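Local structure of bifunctional cytochrome P450/NADPH--P450 reductase (Deinococcus aerius, 7F3H) at residues 135-138 with 139-142; 147-150 with 151-155; 164-167 with 168-171; 277-280 with 281-285; 419-422 with 423-426. The protein probably hydroxylates organic substrates at its haem, using electrons that its fused reductase part draws from NADPH. All coordinates share one frame; numbering follows the deposited sequence.

How the contacts relate
From the N terminus the five contacts follow in series; none nests in or crosses another, since each joins two adjoining runs of chain. Contact 1 turns the chain out of helix 113-137, and contact 2 lies within helix 144-161. Contact 3 tightens the loop between that helix and helix 175-190; its centre is about 9 Å from that of contact 2, and R136 of contact 1 probably hydrogen-bonds to the F168 carbonyl. Contact 4 is the end of helix 254-285 and contact 5 the end of helix 408-425. L419 packs on T279, L280 and L283 between them, and K425 pairs with E135 of contact 1. Four core helices of the P450 fold are thus tied together.

Contact 1. Residues 135-138 with 139-142; sequences ERTQ and GQDV
T137 and Q140 close a type II beta turn in which the N-H of Q140 reaches T137 O at 2.9 Å, bent to 141° at the hydrogen. G139 holds the third position with phi 87°, where a CB would collide with Q138 O, so the absence of a side chain lets the turn form. Next to this bond the side chain of Q140 doubles back: its CB packs at 3.2 Å from T137 O, and its extended chain carries NE2 to 3.6 Å from T137 CA and 3.8 Å from T137 CB. The two side chains cross at about a right angle, a van der Waals contact of the amide end with the threonine carbons. T137 keeps its hydroxyl for the helix, because a chi1 of 57° sets OG1 between backbone N and carbonyl carbon, from where it bonds to K133 O one turn back. Q138 makes a weak bond of 3.4 Å from its NE2 to E135 O, while its OE1 takes the backbone N-H of E455. The turn carries the chain from helix 113-137 into strand 142-143, where V142 pairs through its backbone with L451 and D141 bridges to R452, both in strand 450-455.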
loop_
_atom_site.group_PDB
_atom_site.type_symbol
_atom_site.label_atom_id
_atom_site.label_comp_id
_atom_site.label_asym_id
_atom_site.label_seq_id
_atom_site.Cartn_x
_atom_site.Cartn_y
_atom_site.Cartn_z
ATOM N N GLU A 135 19.289 -17.196 -1.969
ATOM C CA GLU A 135 20.216 -18.317 -1.820
ATOM C C GLU A 135 21.438 -18.086 -2.684
ATOM O O GLU A 135 22.579 -18.199 -2.216
ATOM C CB GLU A 135 19.566 -19.645 -2.200
ATOM C CG GLU A 135 19.033 -20.488 -1.079
ATOM C CD GLU A 135 18.316 -21.756 -1.587
ATOM O OE1 GLU A 135 17.625 -21.713 -2.642
ATOM O OE2 GLU A 135 18.507 -22.825 -0.962
ATOM N N ARG A 136 21.204 -17.685 -3.937
ATOM C CA ARG A 136 22.262 -17.546 -4.926
ATOM C C ARG A 136 23.255 -16.464 -4.564
ATOM O O ARG A 136 24.395 -16.526 -5.031
ATOM C CB ARG A 136 21.654 -17.202 -6.294
ATOM C CG ARG A 136 21.005 -18.374 -7.008
ATOM C CD ARG A 136 20.515 -18.015 -8.419
ATOM N NE ARG A 136 19.083 -17.716 -8.489
ATOM C CZ ARG A 136 18.614 -16.541 -8.888
ATOM N NH1 ARG A 136 19.479 -15.588 -9.230
ATOM N NH2 ARG A 136 17.303 -16.316 -8.953
ATOM N N THR A 137 22.873 -15.479 -3.725
ATOM C CA THR A 137 23.734 -14.310 -3.555
ATOM C C THR A 137 24.147 -14.072 -2.106
ATOM O O THR A 137 24.602 -12.971 -1.779
ATOM C CB THR A 137 23.080 -13.060 -4.155
ATOM O OG1 THR A 137 21.805 -12.833 -3.555
ATOM C CG2 THR A 137 22.892 -13.222 -5.667
ATOM N N GLN A 138 24.042 -15.105 -1.258
ATOM C CA GLN A 138 24.411 -15.035 0.147
ATOM C C GLN A 138 25.713 -14.258 0.326
ATOM O O GLN A 138 26.657 -14.410 -0.453
ATOM C CB GLN A 138 24.577 -16.453 0.709
ATOM C CG GLN A 138 23.303 -17.205 1.000
ATOM C CD GLN A 138 23.580 -18.604 1.553
ATOM O OE1 GLN A 138 24.052 -18.768 2.689
ATOM N NE2 GLN A 138 23.284 -19.621 0.749
ATOM N N GLY A 139 25.745 -13.394 1.338
ATOM C CA GLY A 139 26.895 -12.567 1.610
ATOM C C GLY A 139 26.912 -11.250 0.849
ATOM O O GLY A 139 27.357 -10.233 1.405
ATOM N N GLN A 140 26.404 -11.230 -0.392
ATOM C CA GLN A 140 26.224 -9.988 -1.133
ATOM C C GLN A 140 25.026 -9.206 -0.582
ATOM O O GLN A 140 24.098 -9.770 0.024
ATOM C CB GLN A 140 26.021 -10.280 -2.613
ATOM C CG GLN A 140 27.036 -11.255 -3.172
ATOM C CD GLN A 140 26.744 -11.636 -4.617
ATOM O OE1 GLN A 140 26.484 -10.778 -5.461
ATOM N NE2 GLN A 140 26.822 -12.927 -4.915
ATOM N N ASP A 141 25.060 -7.884 -0.792
ATOM C CA ASP A 141 23.988 -7.000 -0.326
ATOM C C ASP A 141 22.657 -7.356 -0.975
ATOM O O ASP A 141 22.527 -7.364 -2.205
ATOM C CB ASP A 141 24.308 -5.528 -0.620
ATOM C CG ASP A 141 25.394 -4.983 0.253
ATOM O OD1 ASP A 141 25.772 -5.671 1.229
ATOM O OD2 ASP A 141 25.887 -3.879 -0.034
ATOM N N VAL A 142 21.669 -7.634 -0.139
ATOM C CA VAL A 142 20.285 -7.692 -0.572
ATOM C C VAL A 142 19.718 -6.276 -0.600
ATOM O O VAL A 142 19.861 -5.526 0.374
ATOM C CB VAL A 142 19.484 -8.612 0.355
ATOM C CG1 VAL A 142 17.980 -8.300 0.265
ATOM C CG2 VAL A 142 19.780 -10.053 -0.018
#

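Contact 2. Residues 147-150 with 151-155; sequences DMTR and LTLDT
T149 and L153, one helical turn apart, lie side by side and point the same way, so that T149 CG2 meets L153 CD1 at 3.8 Å. With the T149 OG1 turned beside the backbone N (chi1 -70°), CG2 is left anti to it and faces the leucine. On another flank M148 SD comes within 4.3 Å of L151 CD2, a looser apolar touch. T152 turns its side chain back onto the preceding turn. Its OG1 lies 3.1 Å from M148 O, which already accepts T152 N at 2.9 Å, but the carbonyl of H269 is also within bonding range of that single hydroxyl proton, so which acceptor it serves is not settled. T155 also bonds back one turn: its OG1 reaches L151 O at 2.8 Å from above the carbonyl plane, and T155 N donates to the same oxygen. R150 NH1 lies near D146 and D147, but its place is less sure and both pairings are tentative; D147 also has a salt bridge to K133. Here helix 144-161 sits in the helical core of the P450 fold: M148 and L151 face helices 113-137 and 254-285, while T152 and T155 press on E414 of helix 408-425 and T152 is about 6 Å from the haem.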
loop_
_atom_site.group_PDB
_atom_site.type_symbol
_atom_site.label_atom_id
_atom_site.label_comp_id
_atom_site.label_asym_id
_atom_site.label_seq_id
_atom_site.Cartn_x
_atom_site.Cartn_y
_atom_site.Cartn_z
ATOM N N ASP A 147 14.045 -5.923 -4.189
ATOM C CA ASP A 147 13.599 -7.300 -4.314
ATOM C C ASP A 147 12.157 -7.492 -3.849
ATOM O O ASP A 147 11.456 -8.361 -4.377
ATOM C CB ASP A 147 14.540 -8.204 -3.549
ATOM C CG ASP A 147 15.762 -8.554 -4.342
ATOM O OD1 ASP A 147 15.802 -8.235 -5.552
ATOM O OD2 ASP A 147 16.679 -9.146 -3.758
ATOM N N MET A 148 11.679 -6.679 -2.887
ATOM C CA MET A 148 10.266 -6.735 -2.510
ATOM C C MET A 148 9.367 -6.234 -3.649
ATOM O O MET A 148 8.296 -6.805 -3.894
ATOM C CB MET A 148 10.026 -5.916 -1.231
ATOM C CG MET A 148 10.692 -6.471 0.022
ATOM S SD MET A 148 10.387 -8.246 0.322
ATOM C CE MET A 148 12.000 -8.956 0.138
ATOM N N THR A 149 9.777 -5.161 -4.342
ATOM C CA THR A 149 9.054 -4.711 -5.535
ATOM C C THR A 149 9.019 -5.764 -6.620
ATOM O O THR A 149 7.978 -5.960 -7.258
ATOM C CB THR A 149 9.655 -3.411 -6.063
ATOM O OG1 THR A 149 9.361 -2.341 -5.155
ATOM C CG2 THR A 149 9.301 -3.130 -7.526
ATOM N N ARG A 150 10.142 -6.436 -6.860
ATOM C CA ARG A 150 10.094 -7.596 -7.741
ATOM C C ARG A 150 9.051 -8.609 -7.264
ATOM O O ARG A 150 8.175 -9.031 -8.042
ATOM C CB ARG A 150 11.466 -8.249 -7.820
ATOM C CG ARG A 150 12.515 -7.398 -8.480
ATOM C CD ARG A 150 13.775 -8.207 -8.687
ATOM N NE ARG A 150 14.549 -7.640 -9.777
ATOM C CZ ARG A 150 15.582 -6.836 -9.574
ATOM N NH1 ARG A 150 15.938 -6.545 -8.332
ATOM N NH2 ARG A 150 16.268 -6.338 -10.592
ATOM N N LEU A 151 9.123 -8.997 -5.978
ATOM C CA LEU A 151 8.192 -9.974 -5.424
ATOM C C LEU A 151 6.756 -9.586 -5.726
ATOM O O LEU A 151 6.008 -10.353 -6.341
ATOM C CB LEU A 151 8.395 -10.133 -3.913
ATOM C CG LEU A 151 7.343 -10.962 -3.144
ATOM C CD1 LEU A 151 7.469 -12.455 -3.451
ATOM C CD2 LEU A 151 7.474 -10.732 -1.634
ATOM N N THR A 152 6.368 -8.375 -5.328
ATOM C CA THR A 152 4.965 -7.980 -5.391
ATOM C C THR A 152 4.507 -7.735 -6.830
ATOM O O THR A 152 3.405 -8.141 -7.200
ATOM C CB THR A 152 4.728 -6.756 -4.500
ATOM O OG1 THR A 152 5.615 -5.692 -4.880
ATOM C CG2 THR A 152 4.971 -7.119 -3.037
ATOM N N LEU A 153 5.343 -7.124 -7.678
ATOM C CA LEU A 153 4.982 -6.990 -9.085
ATOM C C LEU A 153 4.748 -8.351 -9.725
ATOM O O LEU A 153 3.727 -8.569 -10.373
ATOM C CB LEU A 153 6.051 -6.222 -9.838
ATOM C CG LEU A 153 5.976 -4.702 -9.761
ATOM C CD1 LEU A 153 7.154 -4.064 -10.538
ATOM C CD2 LEU A 153 4.610 -4.178 -10.244
ATOM N N ASP A 154 5.688 -9.279 -9.574
ATOM C CA ASP A 154 5.492 -10.595 -10.176
ATOM C C ASP A 154 4.260 -11.289 -9.624
ATOM O O ASP A 154 3.506 -11.926 -10.373
ATOM C CB ASP A 154 6.719 -11.458 -9.963
ATOM C CG ASP A 154 7.763 -11.204 -11.004
ATOM O OD1 ASP A 154 7.697 -10.122 -11.611
ATOM O OD2 ASP A 154 8.659 -12.058 -11.197
ATOM N N THR A 155 4.033 -11.182 -8.319
ATOM C CA THR A 155 2.904 -11.876 -7.720
ATOM C C THR A 155 1.594 -11.296 -8.232
ATOM O O THR A 155 0.686 -12.035 -8.654
ATOM C CB THR A 155 2.989 -11.797 -6.198
ATOM O OG1 THR A 155 4.230 -12.378 -5.763
ATOM C CG2 THR A 155 1.875 -12.588 -5.587
#

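Contact 3. Residues 164-167 with 168-171; sequences RFRS and FDKD
F168 begins the second half of a type I beta turn that runs from R166 to D169, its CB 3.7 Å from S167 C. Its ring swings away from the turn into the protein, and its carbonyl oxygen takes a hydrogen bond from R136 NH2. D169 closes the turn: its N-H points at R166 O over 3.2 Å, fairly straight at 158° but arriving well above the carbonyl plane, 56° out of it. The D169 carboxylate then lies alongside the R166 side chain, pointing the same way. OD2 touches the aliphatic part, 3.4 Å from R166 CB and 3.5 Å from R166 CD, and although carboxylate and guanidinium planes are only 10° apart, R166 NE remains 4.8 Å from OD2, so any attraction between the opposite charges is probably weak. R166 starts the turn from a left-handed backbone conformation, and its guanidinium lies over R164 CB. K170 brings its carbonyl O to 3.1 Å from S167 O, two acceptors that cannot bond. D171 makes a long, weak ion pair with R150. The loop bridges helices 144-161 and 175-190: S167 OG bonds to D154 OD1 and S167 also touches L177, F165 sits among Y163, H174 and F176, and the F168 side chain packs on V126, A129, L130 and K133 of helix 113-137.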
loop_
_atom_site.group_PDB
_atom_site.type_symbol
_atom_site.label_atom_id
_atom_site.label_comp_id
_atom_site.label_asym_id
_atom_site.label_seq_id
_atom_site.Cartn_x
_atom_site.Cartn_y
_atom_site.Cartn_z
ATOM N N ARG A 164 4.025 -13.816 -16.456
ATOM C CA ARG A 164 5.246 -14.091 -15.699
ATOM C C ARG A 164 6.353 -13.177 -16.197
ATOM O O ARG A 164 7.026 -13.495 -17.184
ATOM C CB ARG A 164 5.647 -15.553 -15.910
ATOM C CG ARG A 164 4.793 -16.563 -15.163
ATOM C CD ARG A 164 5.421 -17.965 -15.243
ATOM N NE ARG A 164 4.828 -18.927 -14.315
ATOM C CZ ARG A 164 3.590 -19.417 -14.397
ATOM N NH1 ARG A 164 2.768 -19.047 -15.374
ATOM N NH2 ARG A 164 3.160 -20.282 -13.487
ATOM N N PHE A 165 6.615 -12.096 -15.463
ATOM C CA PHE A 165 7.688 -11.165 -15.790
ATOM C C PHE A 165 9.058 -11.661 -15.371
ATOM O O PHE A 165 10.071 -11.082 -15.800
ATOM C CB PHE A 165 7.405 -9.810 -15.145
ATOM C CG PHE A 165 6.293 -9.066 -15.816
ATOM C CD1 PHE A 165 6.458 -8.580 -17.100
ATOM C CD2 PHE A 165 5.078 -8.881 -15.181
ATOM C CE1 PHE A 165 5.432 -7.895 -17.740
ATOM C CE2 PHE A 165 4.045 -8.200 -15.802
ATOM C CZ PHE A 165 4.218 -7.710 -17.093
ATOM N N ARG A 166 9.105 -12.713 -14.550
ATOM C CA ARG A 166 10.351 -13.365 -14.148
ATOM C C ARG A 166 11.398 -12.357 -13.686
ATOM O O ARG A 166 12.551 -12.375 -14.125
ATOM C CB ARG A 166 10.881 -14.209 -15.298
ATOM C CG ARG A 166 9.810 -15.134 -15.892
ATOM C CD ARG A 166 10.430 -16.259 -16.687
ATOM N NE ARG A 166 9.431 -16.800 -17.596
ATOM C CZ ARG A 166 8.757 -17.918 -17.385
ATOM N NH1 ARG A 166 8.994 -18.661 -16.300
ATOM N NH2 ARG A 166 7.855 -18.302 -18.279
ATOM N N SER A 167 10.997 -11.495 -12.744
ATOM C CA SER A 167 11.864 -10.400 -12.309
ATOM C C SER A 167 13.087 -10.852 -11.501
ATOM O O SER A 167 13.971 -10.024 -11.267
ATOM C CB SER A 167 11.058 -9.387 -11.486
ATOM O OG SER A 167 10.054 -8.801 -12.289
ATOM N N PHE A 168 13.143 -12.103 -11.022
ATOM C CA PHE A 168 14.302 -12.602 -10.274
ATOM C C PHE A 168 15.308 -13.347 -11.142
ATOM O O PHE A 168 16.360 -13.746 -10.634
ATOM C CB PHE A 168 13.853 -13.508 -9.115
ATOM C CG PHE A 168 13.007 -12.790 -8.081
ATOM C CD1 PHE A 168 13.577 -11.859 -7.224
ATOM C CD2 PHE A 168 11.635 -13.015 -8.000
ATOM C CE1 PHE A 168 12.787 -11.175 -6.278
ATOM C CE2 PHE A 168 10.839 -12.337 -7.065
ATOM C CZ PHE A 168 11.417 -11.416 -6.204
ATOM N N ASP A 169 14.994 -13.583 -12.425
ATOM C CA ASP A 169 15.956 -14.204 -13.334
ATOM C C ASP A 169 17.019 -13.210 -13.789
ATOM O O ASP A 169 18.093 -13.631 -14.210
ATOM C CB ASP A 169 15.263 -14.786 -14.584
ATOM C CG ASP A 169 14.487 -16.076 -14.300
ATOM O OD1 ASP A 169 14.856 -16.824 -13.379
ATOM O OD2 ASP A 169 13.496 -16.351 -15.008
ATOM N N LYS A 170 16.749 -11.911 -13.699
ATOM C CA LYS A 170 17.593 -10.887 -14.307
ATOM C C LYS A 170 17.535 -9.627 -13.465
ATOM O O LYS A 170 16.587 -9.384 -12.724
ATOM C CB LYS A 170 17.119 -10.436 -15.713
ATOM C CG LYS A 170 17.237 -11.357 -16.909
ATOM C CD LYS A 170 16.666 -10.652 -18.192
ATOM C CE LYS A 170 17.304 -9.266 -18.422
ATOM N NZ LYS A 170 16.682 -8.448 -19.517
ATOM N N ASP A 171 18.550 -8.810 -13.625
ATOM C CA ASP A 171 18.584 -7.559 -12.910
ATOM C C ASP A 171 17.629 -6.571 -13.565
ATOM O O ASP A 171 17.082 -5.665 -12.899
ATOM C CB ASP A 171 20.020 -7.038 -12.877
ATOM C CG ASP A 171 20.175 -5.777 -12.063
ATOM O OD1 ASP A 171 19.574 -5.717 -10.966
ATOM O OD2 ASP A 171 20.939 -4.869 -12.486
#

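Contact 4. Residues 277-280 with 281-285; sequences AFTL and YLLLR
T279 and L283 meet along one side of helix 254-285, the long central helix of the P450 fold, near its C-terminal end. The two side chains run side by side in the same direction, with T279 CG2 at 3.9 Å from L283 CD1. The leucine also covers the carbonyl one turn earlier, its CG resting 3.2 Å from T279 O, an oxygen already bonded by L283 N at 2.8 Å. L282 repeats this one residue earlier, with CG at 3.2 Å from F278 O. Unlike these leucines, whose CG sits beside the backbone N, Y281 has CG opposite its own N (chi1 170°), which brings F278 O to the edge of its ring, near the ring plane. The unbroken run of i to i+4 bonds from A277, F278, T279 and L280 fixes where these side chains start. T279 is held further by its hydroxyl, which bonds to L275 O, and its side chain touches I321, L322 and A325 of helix 317-329. L419 of helix 408-425 packs on T279, L280 and L283 together. An alanine at L283 lacks CG and both methyls, and would probably leave a gap beside the T279 methyl and L419, both of which L283 CD1 touches. Farther out, the F278 ring stacks on W329 and touches strand 444-446. R285, anchored through NH1 by a salt bridge to D430 and through NH2 by Y434 O, lays its CG 3.6 Å above one face of the Y281 ring, offset toward the rim.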
loop_
_atom_site.group_PDB
_atom_site.type_symbol
_atom_site.label_atom_id
_atom_site.label_comp_id
_atom_site.label_asym_id
_atom_site.label_seq_id
_atom_site.Cartn_x
_atom_site.Cartn_y
_atom_site.Cartn_z
ATOM N N ALA A 277 9.268 -4.341 3.316
ATOM C CA ALA A 277 10.536 -3.708 3.657
ATOM C C ALA A 277 10.505 -3.115 5.059
ATOM O O ALA A 277 11.453 -3.283 5.841
ATOM C CB ALA A 277 10.857 -2.629 2.640
ATOM N N PHE A 278 9.417 -2.434 5.407
ATOM C CA PHE A 278 9.318 -1.866 6.744
ATOM C C PHE A 278 9.324 -2.967 7.792
ATOM O O PHE A 278 9.906 -2.802 8.867
ATOM C CB PHE A 278 8.056 -1.002 6.879
ATOM C CG PHE A 278 8.249 0.443 6.454
ATOM C CD1 PHE A 278 9.209 1.239 7.062
ATOM C CD2 PHE A 278 7.486 0.996 5.426
ATOM C CE1 PHE A 278 9.398 2.562 6.663
ATOM C CE2 PHE A 278 7.680 2.324 5.025
ATOM C CZ PHE A 278 8.638 3.100 5.650
ATOM N N THR A 279 8.701 -4.106 7.493
ATOM C CA THR A 279 8.680 -5.201 8.461
ATOM C C THR A 279 10.070 -5.771 8.684
ATOM O O THR A 279 10.465 -6.040 9.825
ATOM C CB THR A 279 7.706 -6.274 7.997
ATOM O OG1 THR A 279 6.388 -5.700 7.929
ATOM C CG2 THR A 279 7.711 -7.465 8.951
ATOM N N LEU A 280 10.819 -6.009 7.611
ATOM C CA LEU A 280 12.186 -6.482 7.813
ATOM C C LEU A 280 12.998 -5.458 8.600
ATOM O O LEU A 280 13.771 -5.828 9.493
ATOM C CB LEU A 280 12.843 -6.807 6.484
ATOM C CG LEU A 280 12.225 -7.996 5.762
ATOM C CD1 LEU A 280 12.808 -8.036 4.363
ATOM C CD2 LEU A 280 12.548 -9.281 6.478
ATOM N N TYR A 281 12.812 -4.159 8.316
ATOM C CA TYR A 281 13.455 -3.116 9.124
ATOM C C TYR A 281 13.080 -3.241 10.604
ATOM O O TYR A 281 13.951 -3.170 11.491
ATOM C CB TYR A 281 13.062 -1.725 8.630
ATOM C CG TYR A 281 13.503 -0.620 9.558
ATOM C CD1 TYR A 281 14.843 -0.237 9.634
ATOM C CD2 TYR A 281 12.592 0.017 10.399
ATOM C CE1 TYR A 281 15.258 0.771 10.499
ATOM C CE2 TYR A 281 12.992 1.023 11.274
ATOM C CZ TYR A 281 14.326 1.388 11.323
ATOM O OH TYR A 281 14.746 2.379 12.174
ATOM N N LEU A 282 11.769 -3.334 10.892
ATOM C CA LEU A 282 11.281 -3.381 12.275
ATOM C C LEU A 282 11.773 -4.622 13.001
ATOM O O LEU A 282 12.082 -4.573 14.195
ATOM C CB LEU A 282 9.759 -3.336 12.304
ATOM C CG LEU A 282 9.234 -1.971 11.870
ATOM C CD1 LEU A 282 7.726 -1.984 11.695
ATOM C CD2 LEU A 282 9.713 -0.850 12.856
ATOM N N LEU A 283 11.854 -5.743 12.287
ATOM C CA LEU A 283 12.373 -6.960 12.879
ATOM C C LEU A 283 13.858 -6.818 13.186
ATOM O O LEU A 283 14.316 -7.251 14.247
ATOM C CB LEU A 283 12.093 -8.136 11.935
ATOM C CG LEU A 283 10.616 -8.532 11.764
ATOM C CD1 LEU A 283 10.460 -9.671 10.731
ATOM C CD2 LEU A 283 10.035 -8.956 13.093
ATOM N N LEU A 284 14.626 -6.167 12.291
ATOM C CA LEU A 284 16.020 -5.885 12.617
ATOM C C LEU A 284 16.141 -4.967 13.828
ATOM O O LEU A 284 17.178 -4.967 14.501
ATOM C CB LEU A 284 16.758 -5.289 11.422
ATOM C CG LEU A 284 17.141 -6.235 10.274
ATOM C CD1 LEU A 284 18.075 -5.514 9.313
ATOM C CD2 LEU A 284 17.751 -7.543 10.744
ATOM N N ARG A 285 15.172 -4.073 14.046
ATOM C CA ARG A 285 15.280 -3.155 15.180
ATOM C C ARG A 285 14.652 -3.688 16.480
ATOM O O ARG A 285 14.951 -3.151 17.568
ATOM C CB ARG A 285 14.681 -1.806 14.789
ATOM C CG ARG A 285 15.525 -1.151 13.654
ATOM C CD ARG A 285 16.936 -0.998 14.116
ATOM N NE ARG A 285 17.809 -0.469 13.073
ATOM C CZ ARG A 285 18.818 -1.135 12.507
ATOM N NH1 ARG A 285 19.113 -2.370 12.882
ATOM N NH2 ARG A 285 19.535 -0.551 11.551
#

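Contact 5. Residues 419-422 with 423-426; sequences LLLI and LQKF
The C-terminal end of helix 408-425, where the chain passes into strand 426-429, is held by I422 and F426: the N-H of F426 reaches I422 O at 2.8 Å, bent to 144°. F426 is the first residue to leave helical angles, so this bond closes the final turn. K425 N divides its hydrogen between two carbonyls, bonding L421 O at 3.1 Å and, weakly and at only 121°, I422 O at 3.2 Å, so that I422 O accepts from two amides. F426 CB lies 3.4 Å from I422 O, and K425 CB lies 3.8 Å above the centre of one face of the F426 ring. This is the L helix of the P450 fold, which follows the haem-binding loop and packs within the four-helix core. Among its side chains, L421 and Q424 lie side by side and point the same way, with L421 CD2 touching Q424 OE1 at 3.7 Å. The extended Q424 chain, with CG opposite its own N (chi1 -173°), takes the amide past this methyl so that NE2 can bond to the carbonyls of G303 and A305. The K425 chain is bent twice and ends with NZ between the carboxylates of E135 and E455, where it probably offsets the repulsion between those two acids. L423, whose CB and CG both lie 3.4 Å from L419 O, packs on L290 and A293 of helix 287-300, and I422 fits against L130 and W134 of helix 113-137.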
loop_
_atom_site.group_PDB
_atom_site.type_symbol
_atom_site.label_atom_id
_atom_site.label_comp_id
_atom_site.label_asym_id
_atom_site.label_seq_id
_atom_site.Cartn_x
_atom_site.Cartn_y
_atom_site.Cartn_z
ATOM N N LEU A 419 7.369 -13.718 4.348
ATOM C CA LEU A 419 8.106 -13.681 5.606
ATOM C C LEU A 419 8.367 -15.089 6.121
ATOM O O LEU A 419 9.478 -15.406 6.564
ATOM C CB LEU A 419 7.312 -12.858 6.629
ATOM C CG LEU A 419 7.537 -11.336 6.545
ATOM C CD1 LEU A 419 6.497 -10.459 7.307
ATOM C CD2 LEU A 419 8.951 -11.008 7.014
ATOM N N LEU A 420 7.340 -15.943 6.060
ATOM C CA LEU A 420 7.463 -17.337 6.455
ATOM C C LEU A 420 8.618 -18.018 5.732
ATOM O O LEU A 420 9.495 -18.625 6.361
ATOM C CB LEU A 420 6.138 -18.054 6.154
ATOM C CG LEU A 420 6.035 -19.549 6.445
ATOM C CD1 LEU A 420 6.315 -19.809 7.921
ATOM C CD2 LEU A 420 4.683 -20.051 6.036
ATOM N N LEU A 421 8.663 -17.884 4.406
ATOM C CA LEU A 421 9.710 -18.573 3.663
ATOM C C LEU A 421 11.085 -17.960 3.935
ATOM O O LEU A 421 12.067 -18.684 4.153
ATOM C CB LEU A 421 9.374 -18.544 2.176
ATOM C CG LEU A 421 8.285 -19.483 1.637
ATOM C CD1 LEU A 421 8.141 -19.302 0.115
ATOM C CD2 LEU A 421 8.548 -20.955 1.999
ATOM N N ILE A 422 11.158 -16.625 3.990
ATOM C CA ILE A 422 12.425 -15.935 4.230
ATOM C C ILE A 422 13.019 -16.364 5.562
ATOM O O ILE A 422 14.203 -16.712 5.655
ATOM C CB ILE A 422 12.214 -14.411 4.167
ATOM C CG1 ILE A 422 12.070 -13.983 2.709
ATOM C CG2 ILE A 422 13.368 -13.620 4.877
ATOM C CD1 ILE A 422 11.590 -12.571 2.562
ATOM N N LEU A 423 12.197 -16.357 6.615
ATOM C CA LEU A 423 12.708 -16.678 7.933
ATOM C C LEU A 423 12.958 -18.170 8.058
ATOM O O LEU A 423 13.836 -18.582 8.826
ATOM C CB LEU A 423 11.753 -16.170 9.013
ATOM C CG LEU A 423 11.569 -14.643 9.164
ATOM C CD1 LEU A 423 10.665 -14.362 10.342
ATOM C CD2 LEU A 423 12.873 -13.861 9.326
ATOM N N GLN A 424 12.259 -18.986 7.261
ATOM C CA GLN A 424 12.615 -20.395 7.206
ATOM C C GLN A 424 14.052 -20.579 6.735
ATOM O O GLN A 424 14.826 -21.318 7.353
ATOM C CB GLN A 424 11.644 -21.162 6.306
ATOM C CG GLN A 424 11.908 -22.679 6.378
ATOM C CD GLN A 424 11.272 -23.481 5.259
ATOM O OE1 GLN A 424 10.790 -22.946 4.241
ATOM N NE2 GLN A 424 11.250 -24.783 5.452
ATOM N N LYS A 425 14.440 -19.884 5.655
ATOM C CA LYS A 425 15.766 -20.140 5.083
ATOM C C LYS A 425 16.883 -19.308 5.710
ATOM O O LYS A 425 17.999 -19.795 5.865
ATOM C CB LYS A 425 15.758 -19.899 3.574
ATOM C CG LYS A 425 16.725 -20.765 2.776
ATOM C CD LYS A 425 16.045 -22.086 2.459
ATOM C CE LYS A 425 16.828 -22.920 1.437
ATOM N NZ LYS A 425 18.277 -23.201 1.686
ATOM N N PHE A 426 16.624 -18.059 6.067
ATOM C CA PHE A 426 17.709 -17.080 6.174
ATOM C C PHE A 426 17.875 -16.534 7.584
ATOM O O PHE A 426 16.891 -16.187 8.249
ATOM C CB PHE A 426 17.465 -15.956 5.164
ATOM C CG PHE A 426 17.594 -16.425 3.738
ATOM C CD1 PHE A 426 18.694 -17.196 3.351
ATOM C CD2 PHE A 426 16.610 -16.146 2.799
ATOM C CE1 PHE A 426 18.818 -17.652 2.043
ATOM C CE2 PHE A 426 16.730 -16.584 1.489
ATOM C CZ PHE A 426 17.834 -17.343 1.108
#